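Single-stranded-DNA-specific exonuclease RecJ (PDB 2ZXR) degrades single-stranded DNA from the 5' end toward the 3' end as a divalent-cation-dependent exonuclease, with no detectable activity on single-stranded RNA. Local coordinates at residues A[89-94]-A[208-213]; A[432-437]-A[462-467]; A[384-389]-A[411-416]; A[559-564]-A[587-592]. All blocks are in the same frame, centred on the assembly; numbering follows the deposited sequence.

Contact 1: A[89-94]-A[208-213]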
loop_
_atom_site.group_PDB
_atom_site.type_symbol
_atom_site.label_atom_id
_atom_site.label_comp_id
_atom_site.label_asym_id
_atom_site.label_seq_id
_atom_site.Cartn_x
_atom_site.Cartn_y
_atom_site.Cartn_z
ATOM N N THR A 89 9.070 -24.528 0.188
ATOM C CA THR A 89 9.537 -25.912 0.264
ATOM C C THR A 89 8.348 -26.892 0.167
ATOM O O THR A 89 8.478 -27.967 -0.423
ATOM C CB THR A 89 10.491 -26.218 1.503
ATOM O OG1 THR A 89 9.779 -26.863 2.549
ATOM C CG2 THR A 89 11.160 -24.994 2.014
ATOM N N ALA A 90 7.171 -26.511 0.669
ATOM C CA ALA A 90 6.030 -27.403 0.545
ATOM C C ALA A 90 5.745 -27.621 -0.940
ATOM O O ALA A 90 5.406 -28.720 -1.347
ATOM C CB ALA A 90 4.800 -26.839 1.255
ATOM N N ILE A 91 5.913 -26.580 -1.750
ATOM C CA ILE A 91 5.666 -26.707 -3.170
ATOM C C ILE A 91 6.648 -27.696 -3.785
ATOM O O ILE A 91 6.251 -28.614 -4.486
ATOM C CB ILE A 91 5.808 -25.327 -3.907
ATOM C CG1 ILE A 91 4.584 -24.456 -3.632
ATOM C CG2 ILE A 91 5.940 -25.525 -5.432
ATOM C CD1 ILE A 91 4.840 -22.982 -4.002
ATOM N N LEU A 92 7.937 -27.500 -3.534
ATOM C CA LEU A 92 8.918 -28.393 -4.109
ATOM C C LEU A 92 8.818 -29.804 -3.574
ATOM O O LEU A 92 8.936 -30.750 -4.353
ATOM C CB LEU A 92 10.326 -27.824 -3.908
ATOM C CG LEU A 92 10.472 -26.559 -4.772
ATOM C CD1 LEU A 92 11.649 -25.757 -4.320
ATOM C CD2 LEU A 92 10.621 -26.943 -6.230
ATOM N N VAL A 93 8.589 -29.967 -2.270
ATOM C CA VAL A 93 8.486 -31.321 -1.735
ATOM C C VAL A 93 7.243 -32.046 -2.264
ATOM O O VAL A 93 7.354 -33.158 -2.785
ATOM C CB VAL A 93 8.495 -31.324 -0.180
ATOM C CG1 VAL A 93 8.105 -32.723 0.357
ATOM C CG2 VAL A 93 9.914 -30.919 0.326
ATOM N N ARG A 94 6.062 -31.449 -2.141
ATOM C CA ARG A 94 4.866 -32.112 -2.670
ATOM C C ARG A 94 5.007 -32.295 -4.189
ATOM O O ARG A 94 4.790 -33.377 -4.708
ATOM C CB ARG A 94 3.588 -31.296 -2.398
ATOM C CG ARG A 94 3.008 -31.352 -0.967
ATOM C CD ARG A 94 1.679 -30.590 -0.998
ATOM N NE ARG A 94 0.896 -30.526 0.226
ATOM C CZ ARG A 94 0.094 -31.481 0.677
ATOM N NH1 ARG A 94 -0.016 -32.625 -0.001
ATOM N NH2 ARG A 94 -0.670 -31.257 1.756
ATOM N N LEU A 208 -0.945 -25.519 -11.529
ATOM C CA LEU A 208 -1.781 -24.499 -10.916
ATOM C C LEU A 208 -2.322 -24.820 -9.515
ATOM O O LEU A 208 -2.604 -23.897 -8.750
ATOM C CB LEU A 208 -2.942 -24.123 -11.860
ATOM C CG LEU A 208 -2.505 -23.615 -13.246
ATOM C CD1 LEU A 208 -3.693 -23.039 -13.987
ATOM C CD2 LEU A 208 -1.449 -22.536 -13.089
ATOM N N GLU A 209 -2.465 -26.097 -9.170
ATOM C CA GLU A 209 -2.958 -26.427 -7.843
ATOM C C GLU A 209 -1.952 -26.012 -6.744
ATOM O O GLU A 209 -2.280 -26.041 -5.572
ATOM C CB GLU A 209 -3.328 -27.928 -7.740
ATOM C CG GLU A 209 -2.148 -28.880 -7.680
ATOM C CD GLU A 209 -2.539 -30.359 -7.697
ATOM O OE1 GLU A 209 -3.520 -30.738 -7.012
ATOM O OE2 GLU A 209 -1.836 -31.161 -8.384
ATOM N N TYR A 210 -0.752 -25.569 -7.130
ATOM C CA TYR A 210 0.279 -25.133 -6.166
ATOM C C TYR A 210 0.308 -23.613 -6.047
ATOM O O TYR A 210 1.127 -23.037 -5.303
ATOM C CB TYR A 210 1.662 -25.616 -6.622
ATOM C CG TYR A 210 1.830 -27.106 -6.532
ATOM C CD1 TYR A 210 2.304 -27.683 -5.370
ATOM C CD2 TYR A 210 1.486 -27.945 -7.612
ATOM C CE1 TYR A 210 2.445 -29.061 -5.253
ATOM C CE2 TYR A 210 1.620 -29.333 -7.510
ATOM C CZ TYR A 210 2.103 -29.883 -6.322
ATOM O OH TYR A 210 2.243 -31.240 -6.164
ATOM N N ALA A 211 -0.583 -22.948 -6.777
ATOM C CA ALA A 211 -0.583 -21.496 -6.752
ATOM C C ALA A 211 -1.107 -20.905 -5.432
ATOM O O ALA A 211 -0.767 -19.775 -5.112
ATOM C CB ALA A 211 -1.366 -20.954 -7.931
ATOM N N ASP A 212 -1.940 -21.640 -4.683
ATOM C CA ASP A 212 -2.430 -21.118 -3.397
ATOM C C ASP A 212 -1.246 -21.041 -2.428
ATOM O O ASP A 212 -1.055 -20.011 -1.754
ATOM C CB ASP A 212 -3.583 -21.957 -2.804
ATOM C CG ASP A 212 -3.349 -23.467 -2.875
ATOM O OD1 ASP A 212 -4.316 -24.224 -2.544
ATOM O OD2 ASP A 212 -2.226 -23.898 -3.249
ATOM N N LEU A 213 -0.436 -22.100 -2.375
ATOM C CA LEU A 213 0.756 -22.079 -1.519
ATOM C C LEU A 213 1.678 -20.937 -1.948
ATOM O O LEU A 213 2.206 -20.215 -1.118
ATOM C CB LEU A 213 1.571 -23.383 -1.651
ATOM C CG LEU A 213 0.941 -24.665 -1.115
ATOM C CD1 LEU A 213 1.768 -25.893 -1.531
ATOM C CD2 LEU A 213 0.853 -24.545 0.417
#
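The phenol ring of Tyr210 reaches across to helix 83-98 and lies against its flank at Ile91 and Arg94. Its CD1 faces the CG2 branch of Ile91 at 4.2 Å, while CE1 comes within 3.8 Å of Arg94 CB, a methylene that meets the ring at its edge and in its plane. Further out, Tyr210 OH stops 3.6 Å from the backbone carbon C of Arg94, a packing distance.

One turn along, Leu213 fills the neighbouring position. It and Ile91 pass one another head to tail, with Ile91 CG1 3.8 Å from Leu213 CB. With CG1 beside the backbone N (chi1 -76°), the CG1-CD1 arm of the isoleucine runs along Leu213 and ends near Tyr210 O, while CG2 faces the ring. Ala90 CB adds a looser touch, 4.2 Å from Leu213 CD1.

The charged end of Arg94 turns elsewhere, to the carbonyl O of Leu288 and the carboxylate of Asp291, so this residue gives the interface its aliphatic base. Helix 187-201 closes on the same group through Leu195, which touches both Ile91 and Tyr210.

A 3-10 turn and the start of helix 211-220 thus pack on helix 83-98 within the DHH-family domain; that helix follows strand 74-78 and carries Asp84, a ligand of the magnesium ion, about 8 Å from Ile91 between side chains.

Contact 2: A[432-437]-A[462-467]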
loop_
_atom_site.group_PDB
_atom_site.type_symbol
_atom_site.label_atom_id
_atom_site.label_comp_id
_atom_site.label_asym_id
_atom_site.label_seq_id
_atom_site.Cartn_x
_atom_site.Cartn_y
_atom_site.Cartn_z
ATOM N N ASP A 432 -8.260 11.491 -4.671
ATOM C CA ASP A 432 -9.108 12.577 -5.139
ATOM C C ASP A 432 -10.087 12.942 -4.041
ATOM O O ASP A 432 -10.116 12.305 -2.989
ATOM C CB ASP A 432 -9.881 12.079 -6.362
ATOM C CG ASP A 432 -10.771 13.138 -6.977
ATOM O OD1 ASP A 432 -11.744 12.746 -7.666
ATOM O OD2 ASP A 432 -10.505 14.346 -6.793
ATOM N N LEU A 433 -10.884 13.977 -4.302
ATOM C CA LEU A 433 -11.929 14.442 -3.391
ATOM C C LEU A 433 -13.012 13.364 -3.490
ATOM O O LEU A 433 -13.284 12.885 -4.576
ATOM C CB LEU A 433 -12.505 15.772 -3.894
ATOM C CG LEU A 433 -12.065 17.162 -3.406
ATOM C CD1 LEU A 433 -11.188 17.017 -2.201
ATOM C CD2 LEU A 433 -11.365 17.944 -4.521
ATOM N N LEU A 434 -13.617 12.969 -2.377
ATOM C CA LEU A 434 -14.668 11.946 -2.422
ATOM C C LEU A 434 -15.858 12.481 -3.227
ATOM O O LEU A 434 -16.196 13.647 -3.108
ATOM C CB LEU A 434 -15.153 11.609 -1.012
ATOM C CG LEU A 434 -16.052 10.372 -0.896
ATOM C CD1 LEU A 434 -15.190 9.130 -1.046
ATOM C CD2 LEU A 434 -16.761 10.354 0.447
ATOM N N PRO A 435 -16.481 11.637 -4.078
ATOM C CA PRO A 435 -17.642 12.024 -4.899
ATOM C C PRO A 435 -18.862 12.216 -4.016
ATOM O O PRO A 435 -18.795 11.971 -2.820
ATOM C CB PRO A 435 -17.819 10.828 -5.841
ATOM C CG PRO A 435 -16.418 10.353 -6.035
ATOM C CD PRO A 435 -15.907 10.378 -4.581
ATOM N N GLU A 436 -19.976 12.658 -4.602
ATOM C CA GLU A 436 -21.210 12.843 -3.833
ATOM C C GLU A 436 -21.715 11.456 -3.433
ATOM O O GLU A 436 -21.405 10.442 -4.085
ATOM C CB GLU A 436 -22.278 13.574 -4.663
ATOM C CG GLU A 436 -21.927 15.020 -5.014
ATOM C CD GLU A 436 -22.120 15.981 -3.858
ATOM O OE1 GLU A 436 -21.572 17.105 -3.932
ATOM O OE2 GLU A 436 -22.825 15.631 -2.875
ATOM N N PRO A 437 -22.504 11.400 -2.353
ATOM C CA PRO A 437 -23.073 10.160 -1.807
ATOM C C PRO A 437 -23.770 9.259 -2.825
ATOM O O PRO A 437 -23.621 8.044 -2.787
ATOM C CB PRO A 437 -24.033 10.661 -0.723
ATOM C CG PRO A 437 -23.476 12.026 -0.334
ATOM C CD PRO A 437 -23.015 12.591 -1.640
ATOM N N PHE A 462 -9.470 8.615 -0.205
ATOM C CA PHE A 462 -10.121 9.814 -0.724
ATOM C C PHE A 462 -10.030 10.920 0.321
ATOM O O PHE A 462 -9.875 10.674 1.524
ATOM C CB PHE A 462 -11.611 9.583 -1.049
ATOM C CG PHE A 462 -11.852 8.706 -2.245
ATOM C CD1 PHE A 462 -11.943 7.325 -2.109
ATOM C CD2 PHE A 462 -11.944 9.257 -3.512
ATOM C CE1 PHE A 462 -12.124 6.502 -3.231
ATOM C CE2 PHE A 462 -12.118 8.456 -4.632
ATOM C CZ PHE A 462 -12.211 7.065 -4.490
ATOM N N LEU A 463 -10.161 12.151 -0.144
ATOM C CA LEU A 463 -10.110 13.269 0.761
ATOM C C LEU A 463 -11.533 13.754 0.949
ATOM O O LEU A 463 -12.273 13.866 -0.018
ATOM C CB LEU A 463 -9.247 14.370 0.153
ATOM C CG LEU A 463 -9.179 15.714 0.877
ATOM C CD1 LEU A 463 -8.373 15.568 2.187
ATOM C CD2 LEU A 463 -8.514 16.740 -0.052
ATOM N N LEU A 464 -11.918 13.980 2.196
ATOM C CA LEU A 464 -13.218 14.526 2.536
ATOM C C LEU A 464 -12.848 15.795 3.299
ATOM O O LEU A 464 -11.750 15.882 3.890
ATOM C CB LEU A 464 -14.038 13.609 3.432
ATOM C CG LEU A 464 -14.607 12.354 2.772
ATOM C CD1 LEU A 464 -13.453 11.404 2.427
ATOM C CD2 LEU A 464 -15.598 11.677 3.720
ATOM N N PHE A 465 -13.746 16.774 3.284
ATOM C CA PHE A 465 -13.465 18.051 3.924
ATOM C C PHE A 465 -14.743 18.711 4.396
ATOM O O PHE A 465 -15.781 18.604 3.738
ATOM C CB PHE A 465 -12.762 18.966 2.919
ATOM C CG PHE A 465 -12.256 20.254 3.511
ATOM C CD1 PHE A 465 -13.095 21.357 3.655
ATOM C CD2 PHE A 465 -10.943 20.360 3.958
ATOM C CE1 PHE A 465 -12.630 22.558 4.248
ATOM C CE2 PHE A 465 -10.465 21.556 4.552
ATOM C CZ PHE A 465 -11.318 22.651 4.694
ATOM N N GLY A 466 -14.671 19.391 5.537
ATOM C CA GLY A 466 -15.845 20.082 6.032
ATOM C C GLY A 466 -15.995 20.231 7.527
ATOM O O GLY A 466 -15.061 19.993 8.310
ATOM N N ALA A 467 -17.189 20.657 7.920
ATOM C CA ALA A 467 -17.506 20.826 9.324
ATOM C C ALA A 467 -18.247 19.549 9.663
ATOM O O ALA A 467 -19.286 19.250 9.085
ATOM C CB ALA A 467 -18.400 22.048 9.539
#
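Two backbone hydrogen bonds join Asp432-Leu434 to Leu463 in parallel register. Leu463 N donates a hydrogen bond to Asp432 O at 2.8 Å, and Leu463 O accepts one from Leu434 N at 2.9 Å; the N-H...O angles of 164° and 160° make both bonds fairly straight. Leu463 is thus gripped on its N-H and its C=O by residues on either side of Leu433, the usual pattern of a parallel bridge. A CA-H...O contact from Leu433 CA to Leu463 O, 3.4 Å long, accompanies them.

Apolar contacts flank this pairing. On one face of the sheet Leu433 and Leu463 extend together as neighbours, Leu433 CD1 pressed to 3.4 Å from Leu463 CD2, tighter than normal van der Waals packing. Beyond the strand end, on the side of Phe462, Leu434 splits its two methyls. Its CG stands opposite the backbone N (chi1 -169°), which places the branch point between Phe462 and Leu464; from there CD1 meets Phe462 CG at 3.6 Å and CD2 meets Leu464 CD2 at 3.7 Å. Leucine and phenylalanine are set roughly perpendicular, and Pro435 CD reaches the far part of the Phe462 ring at CE2, 4.2 Å away.

The pairing closes a beta-alpha-beta unit whose helix 440-447 packs on Phe462, Leu434 and Pro435 through Val443 and Leu440. Helix 624-639 packs on Leu433 through Phe636, and its Arg633 forms a salt bridge with Asp432, while strand 503-514 runs antiparallel along the far edge of strand 462-466.

Contact 3: A[384-389]-A[411-416]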
loop_
_atom_site.group_PDB
_atom_site.type_symbol
_atom_site.label_atom_id
_atom_site.label_comp_id
_atom_site.label_asym_id
_atom_site.label_seq_id
_atom_site.Cartn_x
_atom_site.Cartn_y
_atom_site.Cartn_z
ATOM N N ALA A 384 28.669 1.578 12.702
ATOM C CA ALA A 384 29.107 1.093 14.015
ATOM C C ALA A 384 29.622 -0.355 13.937
ATOM O O ALA A 384 29.659 -1.052 14.953
ATOM C CB ALA A 384 27.935 1.160 14.985
ATOM N N GLU A 385 30.046 -0.789 12.749
ATOM C CA GLU A 385 30.456 -2.179 12.549
ATOM C C GLU A 385 31.592 -2.776 13.376
ATOM O O GLU A 385 31.599 -3.987 13.640
ATOM C CB GLU A 385 30.731 -2.438 11.066
ATOM C CG GLU A 385 32.012 -1.824 10.539
ATOM C CD GLU A 385 32.142 -2.006 9.034
ATOM O OE1 GLU A 385 32.065 -3.164 8.555
ATOM O OE2 GLU A 385 32.315 -0.988 8.332
ATOM N N ASP A 386 32.552 -1.961 13.786
ATOM C CA ASP A 386 33.657 -2.487 14.584
ATOM C C ASP A 386 33.130 -3.106 15.891
ATOM O O ASP A 386 33.763 -3.995 16.472
ATOM C CB ASP A 386 34.645 -1.363 14.921
ATOM C CG ASP A 386 33.991 -0.227 15.696
ATOM O OD1 ASP A 386 33.103 0.464 15.144
ATOM O OD2 ASP A 386 34.354 -0.018 16.875
ATOM N N LEU A 387 31.967 -2.629 16.327
ATOM C CA LEU A 387 31.329 -3.060 17.577
ATOM C C LEU A 387 30.508 -4.337 17.486
ATOM O O LEU A 387 30.086 -4.880 18.496
ATOM C CB LEU A 387 30.399 -1.946 18.059
ATOM C CG LEU A 387 30.767 -0.837 19.036
ATOM C CD1 LEU A 387 32.249 -0.550 19.042
ATOM C CD2 LEU A 387 29.938 0.384 18.681
ATOM N N LEU A 388 30.280 -4.820 16.277
ATOM C CA LEU A 388 29.422 -5.984 16.077
ATOM C C LEU A 388 30.113 -7.294 15.765
ATOM O O LEU A 388 31.188 -7.313 15.169
ATOM C CB LEU A 388 28.427 -5.661 14.961
ATOM C CG LEU A 388 27.767 -4.289 15.092
ATOM C CD1 LEU A 388 26.903 -4.005 13.859
ATOM C CD2 LEU A 388 26.940 -4.246 16.369
ATOM N N LEU A 389 29.483 -8.389 16.165
ATOM C CA LEU A 389 30.017 -9.712 15.902
ATOM C C LEU A 389 29.693 -10.081 14.458
ATOM O O LEU A 389 30.406 -10.862 13.816
ATOM C CB LEU A 389 29.393 -10.729 16.864
ATOM C CG LEU A 389 29.770 -10.455 18.318
ATOM C CD1 LEU A 389 29.027 -11.406 19.251
ATOM C CD2 LEU A 389 31.314 -10.613 18.465
ATOM N N LYS A 411 24.824 2.585 20.911
ATOM C CA LYS A 411 23.772 3.589 20.915
ATOM C C LYS A 411 24.231 4.982 20.485
ATOM O O LYS A 411 23.605 5.594 19.618
ATOM C CB LYS A 411 23.132 3.674 22.306
ATOM C CG LYS A 411 22.054 4.740 22.485
ATOM C CD LYS A 411 21.433 4.581 23.867
ATOM C CE LYS A 411 20.116 5.310 24.025
ATOM N NZ LYS A 411 20.234 6.759 24.383
ATOM N N ALA A 412 25.315 5.486 21.080
ATOM C CA ALA A 412 25.787 6.829 20.729
ATOM C C ALA A 412 26.127 6.886 19.255
ATOM O O ALA A 412 25.823 7.862 18.561
ATOM C CB ALA A 412 27.014 7.209 21.570
ATOM N N ARG A 413 26.768 5.827 18.787
ATOM C CA ARG A 413 27.165 5.715 17.404
ATOM C C ARG A 413 25.967 5.782 16.442
ATOM O O ARG A 413 25.942 6.609 15.512
ATOM C CB ARG A 413 27.893 4.392 17.203
ATOM C CG ARG A 413 28.603 4.290 15.889
ATOM C CD ARG A 413 29.864 5.132 15.959
ATOM N NE ARG A 413 30.847 4.503 16.827
ATOM C CZ ARG A 413 31.641 3.506 16.448
ATOM N NH1 ARG A 413 31.578 3.032 15.212
ATOM N NH2 ARG A 413 32.488 2.967 17.315
ATOM N N VAL A 414 24.968 4.926 16.642
ATOM C CA VAL A 414 23.849 4.972 15.711
ATOM C C VAL A 414 23.061 6.256 15.849
ATOM O O VAL A 414 22.549 6.767 14.858
ATOM C CB VAL A 414 22.921 3.721 15.813
ATOM C CG1 VAL A 414 23.744 2.463 15.557
ATOM C CG2 VAL A 414 22.219 3.665 17.111
ATOM N N GLU A 415 22.974 6.794 17.060
ATOM C CA GLU A 415 22.263 8.056 17.259
ATOM C C GLU A 415 22.940 9.157 16.446
ATOM O O GLU A 415 22.268 10.044 15.897
ATOM C CB GLU A 415 22.270 8.479 18.730
ATOM C CG GLU A 415 21.408 7.650 19.648
ATOM C CD GLU A 415 21.519 8.105 21.102
ATOM O OE1 GLU A 415 22.384 8.952 21.398
ATOM O OE2 GLU A 415 20.757 7.622 21.957
ATOM N N ALA A 416 24.270 9.095 16.381
ATOM C CA ALA A 416 25.058 10.080 15.652
ATOM C C ALA A 416 24.903 9.873 14.171
ATOM O O ALA A 416 24.893 10.826 13.407
ATOM C CB ALA A 416 26.549 9.989 16.043
#
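Within the DHHA1 domain, the turn that follows helix 377-383 is tied to helix 407-419 by a salt bridge near the surface. Arg413 supplies most of the contact from the helix side. Its NH1 donates to Asp386 OD1 at 3.0 Å with an angle of 155°, using the syn lone pair of that oxygen. NH2 adds a weak, longer bond to the same OD1 at 3.4 Å. Carboxylate and guanidinium are nearly coplanar, their planes 3° apart, an orientation suited to in-plane donation.

The arginine gets there by folding: bends at chi2 (75°) and chi3 carry the guanidinium past Ala384 to Asp386, with the stem so close that Ala384 CB lies 3.3 Å from Arg413 CG. Leu387 CD2 lies over one face of the guanidinium, toward its rim, and 3.9 Å from Arg413 NH2. The group is therefore gripped at its edge by charge and backed on a face by a methyl.

NH1 also donates to Ser383 O, its strongest polar partner, so the one nitrogen holds both the carbonyl and the carboxylate. Nearby, Phe410 of helix 407-419 packs on Ala384, and Val414 rests on Val333 of strand 332-335, while the turn leads directly into strand 390-393.

Contact 4: A[559-564]-A[587-592]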
loop_
_atom_site.group_PDB
_atom_site.type_symbol
_atom_site.label_atom_id
_atom_site.label_comp_id
_atom_site.label_asym_id
_atom_site.label_seq_id
_atom_site.Cartn_x
_atom_site.Cartn_y
_atom_site.Cartn_z
ATOM N N VAL A 559 -10.058 44.381 -15.006
ATOM C CA VAL A 559 -10.720 43.110 -14.746
ATOM C C VAL A 559 -11.447 42.440 -15.904
ATOM O O VAL A 559 -11.961 43.098 -16.820
ATOM C CB VAL A 559 -11.747 43.243 -13.613
ATOM C CG1 VAL A 559 -11.059 43.734 -12.372
ATOM C CG2 VAL A 559 -12.856 44.201 -14.012
ATOM N N TYR A 560 -11.509 41.115 -15.815
ATOM C CA TYR A 560 -12.179 40.300 -16.801
ATOM C C TYR A 560 -13.406 39.622 -16.210
ATOM O O TYR A 560 -13.340 39.023 -15.138
ATOM C CB TYR A 560 -11.211 39.251 -17.361
ATOM C CG TYR A 560 -11.882 38.086 -18.071
ATOM C CD1 TYR A 560 -11.902 36.818 -17.485
ATOM C CD2 TYR A 560 -12.485 38.247 -19.330
ATOM C CE1 TYR A 560 -12.498 35.726 -18.126
ATOM C CE2 TYR A 560 -13.094 37.162 -19.986
ATOM C CZ TYR A 560 -13.093 35.901 -19.373
ATOM O OH TYR A 560 -13.676 34.814 -19.981
ATOM N N VAL A 561 -14.530 39.761 -16.903
ATOM C CA VAL A 561 -15.789 39.129 -16.517
ATOM C C VAL A 561 -16.189 38.373 -17.787
ATOM O O VAL A 561 -16.385 38.981 -18.850
ATOM C CB VAL A 561 -16.910 40.157 -16.197
ATOM C CG1 VAL A 561 -18.202 39.425 -15.832
ATOM C CG2 VAL A 561 -16.492 41.060 -15.053
ATOM N N PRO A 562 -16.305 37.040 -17.706
ATOM C CA PRO A 562 -16.681 36.249 -18.890
ATOM C C PRO A 562 -18.021 36.595 -19.546
ATOM O O PRO A 562 -18.972 36.996 -18.870
ATOM C CB PRO A 562 -16.641 34.805 -18.375
ATOM C CG PRO A 562 -16.918 34.945 -16.927
ATOM C CD PRO A 562 -16.132 36.179 -16.527
ATOM N N GLU A 563 -18.082 36.430 -20.870
ATOM C CA GLU A 563 -19.304 36.705 -21.632
ATOM C C GLU A 563 -20.523 36.039 -20.997
ATOM O O GLU A 563 -21.632 36.543 -21.109
ATOM C CB GLU A 563 -19.164 36.229 -23.084
ATOM C CG GLU A 563 -18.083 36.946 -23.906
ATOM C CD GLU A 563 -18.335 38.445 -24.069
ATOM O OE1 GLU A 563 -17.665 39.061 -24.927
ATOM O OE2 GLU A 563 -19.192 39.013 -23.344
ATOM N N ASP A 564 -20.312 34.903 -20.336
ATOM C CA ASP A 564 -21.391 34.190 -19.650
ATOM C C ASP A 564 -21.866 35.055 -18.490
ATOM O O ASP A 564 -21.321 36.136 -18.240
ATOM C CB ASP A 564 -20.895 32.861 -19.097
ATOM C CG ASP A 564 -19.801 32.265 -19.938
ATOM O OD1 ASP A 564 -19.985 32.177 -21.170
ATOM O OD2 ASP A 564 -18.761 31.891 -19.368
ATOM N N LEU A 587 -6.928 40.353 -12.997
ATOM C CA LEU A 587 -7.981 39.949 -12.056
ATOM C C LEU A 587 -9.163 39.366 -12.823
ATOM O O LEU A 587 -9.649 39.987 -13.768
ATOM C CB LEU A 587 -8.466 41.155 -11.249
ATOM C CG LEU A 587 -9.550 40.828 -10.230
ATOM C CD1 LEU A 587 -8.894 40.060 -9.067
ATOM C CD2 LEU A 587 -10.230 42.103 -9.726
ATOM N N TRP A 588 -9.634 38.187 -12.422
ATOM C CA TRP A 588 -10.756 37.554 -13.129
ATOM C C TRP A 588 -11.915 37.330 -12.190
ATOM O O TRP A 588 -11.721 37.014 -11.013
ATOM C CB TRP A 588 -10.342 36.190 -13.730
ATOM C CG TRP A 588 -9.258 36.202 -14.809
ATOM C CD1 TRP A 588 -8.699 37.297 -15.422
ATOM C CD2 TRP A 588 -8.651 35.052 -15.423
ATOM N NE1 TRP A 588 -7.781 36.895 -16.381
ATOM C CE2 TRP A 588 -7.735 35.524 -16.396
ATOM C CE3 TRP A 588 -8.792 33.672 -15.244
ATOM C CZ2 TRP A 588 -6.963 34.658 -17.183
ATOM C CZ3 TRP A 588 -8.019 32.808 -16.035
ATOM C CH2 TRP A 588 -7.123 33.309 -16.986
ATOM N N LEU A 589 -13.127 37.485 -12.704
ATOM C CA LEU A 589 -14.313 37.287 -11.888
ATOM C C LEU A 589 -15.041 36.036 -12.357
ATOM O O LEU A 589 -16.140 35.747 -11.913
ATOM C CB LEU A 589 -15.235 38.495 -12.013
ATOM C CG LEU A 589 -14.655 39.821 -11.535
ATOM C CD1 LEU A 589 -15.700 40.927 -11.701
ATOM C CD2 LEU A 589 -14.244 39.703 -10.072
ATOM N N GLY A 590 -14.414 35.308 -13.275
ATOM C CA GLY A 590 -15.022 34.116 -13.806
ATOM C C GLY A 590 -13.959 33.411 -14.605
ATOM O O GLY A 590 -12.808 33.870 -14.664
ATOM N N LEU A 591 -14.348 32.308 -15.236
ATOM C CA LEU A 591 -13.419 31.494 -15.996
ATOM C C LEU A 591 -13.499 31.719 -17.499
ATOM O O LEU A 591 -14.586 31.714 -18.077
ATOM C CB LEU A 591 -13.687 30.003 -15.702
ATOM C CG LEU A 591 -13.786 29.614 -14.227
ATOM C CD1 LEU A 591 -14.004 28.111 -14.094
ATOM C CD2 LEU A 591 -12.517 30.028 -13.517
ATOM N N PRO A 592 -12.349 31.931 -18.152
ATOM C CA PRO A 592 -12.480 32.125 -19.594
ATOM C C PRO A 592 -12.872 30.812 -20.286
ATOM O O PRO A 592 -12.740 29.722 -19.717
ATOM C CB PRO A 592 -11.100 32.641 -20.020
ATOM C CG PRO A 592 -10.191 32.258 -18.912
ATOM C CD PRO A 592 -11.019 32.334 -17.667
HETATM O O HOH W 1 -17.023 31.612 -17.637
#
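Tyr560 lies at the middle of the apolar cluster, pointing one ring edge into the face of Trp588. The pair is edge-to-face (T-shaped), with 5.1 Å between the tyrosine and five-membered ring centroids and 71° between the planes; Tyr560 CD1 is the atom over the indole. With CG opposite the backbone N (chi1 162°), the phenol extends past the tryptophan to Pro592, whose CD sits 3.7 Å from Tyr560 CE1. Pro562 belongs to the same cluster, its CD packed 3.6 Å from Gly590 CA.

On the opposite face of the sheet Val559 CG1 presses on Leu587 CD2 at a tight 3.2 Å; past the strand ends Val561 CG2 meets Leu589 CD1 at 3.4 Å.

These residues sit at the ends of adjoining strands, and in the loops that follow, in the five-stranded parallel sheet of the RecJ C-terminal domain, with strand 587-588 between 558-560 and 601-603. Helix 566-573 packs on Val561, and Val601 and Val603 of the next strand touch Trp588.

The backbone supplies the inner polar layer: Tyr560 N donates to Leu587 O at 3.0 Å, and Tyr560 O accepts from Leu589 N at 2.9 Å. Indole NE1 turns to Pro582 O. At the exposed edge a water lies between Leu591 O and the poorly ordered Asp564 OD2, a bridge that is doubtful because both distances are very short.

In chain order the contacts run 1, 3, 2, 4, each in a different part of the protein: contact 1 in the DHH-family domain, contact 3 in the DHHA1 domain, contact 2 in the OB domain and contact 4 in the C-terminal domain. Only contact 1 lies near the metal site, with the side chain of Ile91 about 12 Å from the bound magnesium ion; the other three are remote from the metal-binding residues. Contacts 2 and 4 are the closest pair, centres 28 Å and nearest atoms about 14 Å apart, whereas contacts 1 and 4 are the most distant, 66 Å between centres. Contact 3 feeds into contact 2 in sequence, since helix 407-419 is followed by strand 426-433, yet their centres lie 47 Å apart.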